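Local coordinates for protein peptide chain release factor RF2 (Thermus thermophilus, PDB 2IHR) that directs translation termination at the stop codons UGA and UAA, bringing a GGQ motif into the ribosomal peptidyl-transferase centre to release the finished peptide, at residues G185-V190 / S309-Y314. Residues are numbered along the deposited sequence; the frame is centred on the assembly and turned at random.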
loop_
_atom_site.group_PDB
_atom_site.type_symbol
_atom_site.label_atom_id
_atom_site.label_comp_id
_atom_site.label_asym_id
_atom_site.label_seq_id
_atom_site.Cartn_x
_atom_site.Cartn_y
_atom_site.Cartn_z
ATOM N N GLY A 185 -7.664 2.788 6.614
ATOM C CA GLY A 185 -8.327 3.719 7.500
ATOM C C GLY A 185 -9.811 3.672 7.258
ATOM O O GLY A 185 -10.295 2.753 6.565
ATOM N N VAL A 186 -10.544 4.636 7.814
ATOM C CA VAL A 186 -11.995 4.672 7.625
ATOM C C VAL A 186 -12.395 5.689 6.530
ATOM O O VAL A 186 -11.866 6.795 6.441
ATOM C CB VAL A 186 -12.728 4.978 8.974
ATOM C CG1 VAL A 186 -14.242 4.982 8.770
ATOM C CG2 VAL A 186 -12.373 3.918 9.986
ATOM N N HIS A 187 -13.348 5.313 5.704
ATOM C CA HIS A 187 -13.732 6.180 4.618
ATOM C C HIS A 187 -15.174 6.572 4.768
ATOM O O HIS A 187 -16.045 5.704 4.950
ATOM C CB HIS A 187 -13.472 5.439 3.276
ATOM C CG HIS A 187 -12.016 5.238 2.974
ATOM N ND1 HIS A 187 -11.351 5.937 1.993
ATOM C CD2 HIS A 187 -11.091 4.402 3.518
ATOM C CE1 HIS A 187 -10.092 5.539 1.926
ATOM N NE2 HIS A 187 -9.908 4.606 2.846
ATOM N N ARG A 188 -15.455 7.876 4.698
ATOM C CA ARG A 188 -16.839 8.331 4.851
ATOM C C ARG A 188 -17.503 8.845 3.561
ATOM O O ARG A 188 -16.903 9.617 2.786
ATOM C CB ARG A 188 -16.911 9.406 5.925
ATOM C CG ARG A 188 -18.283 9.927 6.123
ATOM C CD ARG A 188 -18.337 10.906 7.238
ATOM N NE ARG A 188 -17.727 12.171 6.874
ATOM C CZ ARG A 188 -18.372 13.332 6.938
ATOM N NH1 ARG A 188 -19.630 13.359 7.349
ATOM N NH2 ARG A 188 -17.759 14.464 6.598
ATOM N N LEU A 189 -18.754 8.416 3.374
ATOM C CA LEU A 189 -19.585 8.750 2.229
ATOM C C LEU A 189 -20.811 9.558 2.597
ATOM O O LEU A 189 -21.574 9.194 3.473
ATOM C CB LEU A 189 -20.043 7.462 1.534
ATOM C CG LEU A 189 -20.506 7.460 0.045
ATOM C CD1 LEU A 189 -21.981 7.169 -0.006
ATOM C CD2 LEU A 189 -20.169 8.732 -0.656
ATOM N N VAL A 190 -21.001 10.662 1.909
ATOM C CA VAL A 190 -22.150 11.513 2.133
ATOM C C VAL A 190 -22.873 11.776 0.813
ATOM O O VAL A 190 -22.262 12.221 -0.185
ATOM C CB VAL A 190 -21.718 12.849 2.712
ATOM C CG1 VAL A 190 -22.923 13.602 3.189
ATOM C CG2 VAL A 190 -20.694 12.618 3.816
ATOM N N SER A 309 -11.634 8.966 13.665
ATOM C CA SER A 309 -12.656 9.110 12.626
ATOM C C SER A 309 -12.071 8.874 11.234
ATOM O O SER A 309 -10.914 8.436 11.071
ATOM C CB SER A 309 -13.279 10.516 12.659
ATOM O OG SER A 309 -12.382 11.492 12.135
ATOM N N GLN A 310 -12.877 9.197 10.226
ATOM C CA GLN A 310 -12.463 9.019 8.842
ATOM C C GLN A 310 -11.195 9.755 8.467
ATOM O O GLN A 310 -10.963 10.908 8.875
ATOM C CB GLN A 310 -13.527 9.502 7.875
ATOM C CG GLN A 310 -14.874 9.836 8.468
ATOM C CD GLN A 310 -14.951 11.179 9.211
ATOM O OE1 GLN A 310 -14.249 12.143 8.896
ATOM N NE2 GLN A 310 -15.859 11.241 10.188
ATOM N N ILE A 311 -10.363 9.069 7.691
ATOM C CA ILE A 311 -9.187 9.712 7.157
ATOM C C ILE A 311 -9.609 10.523 5.890
ATOM O O ILE A 311 -9.022 11.563 5.573
ATOM C CB ILE A 311 -8.162 8.698 6.764
ATOM C CG1 ILE A 311 -8.762 7.769 5.693
ATOM C CG2 ILE A 311 -7.677 7.974 8.013
ATOM C CD1 ILE A 311 -7.728 6.909 5.040
ATOM N N ARG A 312 -10.653 10.081 5.187
ATOM C CA ARG A 312 -11.012 10.813 3.992
ATOM C C ARG A 312 -12.497 10.890 3.775
ATOM O O ARG A 312 -13.201 9.987 4.189
ATOM C CB ARG A 312 -10.282 10.189 2.766
ATOM C CG ARG A 312 -10.522 11.011 1.505
ATOM C CD ARG A 312 -10.024 10.292 0.373
ATOM N NE ARG A 312 -8.617 10.032 0.541
ATOM C CZ ARG A 312 -8.062 8.897 0.192
ATOM N NH1 ARG A 312 -8.838 7.946 -0.329
ATOM N NH2 ARG A 312 -6.760 8.714 0.394
ATOM N N SER A 313 -13.000 11.989 3.181
ATOM C CA SER A 313 -14.455 12.098 2.920
ATOM C C SER A 313 -14.819 12.332 1.471
ATOM O O SER A 313 -14.182 13.150 0.726
ATOM C CB SER A 313 -15.136 13.171 3.776
ATOM O OG SER A 313 -15.317 12.698 5.106
ATOM N N TYR A 314 -15.853 11.585 1.068
ATOM C CA TYR A 314 -16.349 11.647 -0.294
ATOM C C TYR A 314 -17.745 12.181 -0.263
ATOM O O TYR A 314 -18.697 11.421 -0.206
ATOM C CB TYR A 314 -16.361 10.261 -0.908
ATOM C CG TYR A 314 -15.029 9.555 -0.894
ATOM C CD1 TYR A 314 -14.449 9.135 0.322
ATOM C CD2 TYR A 314 -14.364 9.244 -2.100
ATOM C CE1 TYR A 314 -13.257 8.422 0.355
ATOM C CE2 TYR A 314 -13.164 8.519 -2.084
ATOM C CZ TYR A 314 -12.637 8.111 -0.861
ATOM O OH TYR A 314 -11.538 7.308 -0.850
HETATM O O HOH W 1 -9.791 6.050 10.162
#
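Strands 185-190 and 312-314 pair in parallel inside the mixed beta-sheet of RF2, bringing together chain 119 residues apart, with the separate three-stranded sheet (227-262) and helix 268-294 in the intervening chain. R188 pairs through both its N-H and its C=O, its N donating to R312 O at 3.1 Å and its O accepting Y314 N at 2.8 Å; V190 N to Y314 O continues the pairing, while I311 N bonds V186 O in the carbonyl plane. On the sheet face turned to helix 127-145, H187 and Y314 meet rim to rim, H187 ND1 lying 3.2 Å from Y314 OH in a hydrogen bond. R312 NH1 donates to the same hydroxyl at 2.8 Å, and R312 in turn makes salt bridges to E183 and D323; E183 O takes H187 NE2. On the other face, R188 leaves with CG anti to its N (chi1 179°) and bends at chi3, bringing NE 3.0 Å from S313 OG, which also bonds H324. Replacing R188 with an alanine would probably cost S313 OG the NE donor and Q310 the chain beyond CB that packs against it. R188 CD lies 3.8 Å from Q310 CG, with the guanidinium and amide planes inclined by 38°.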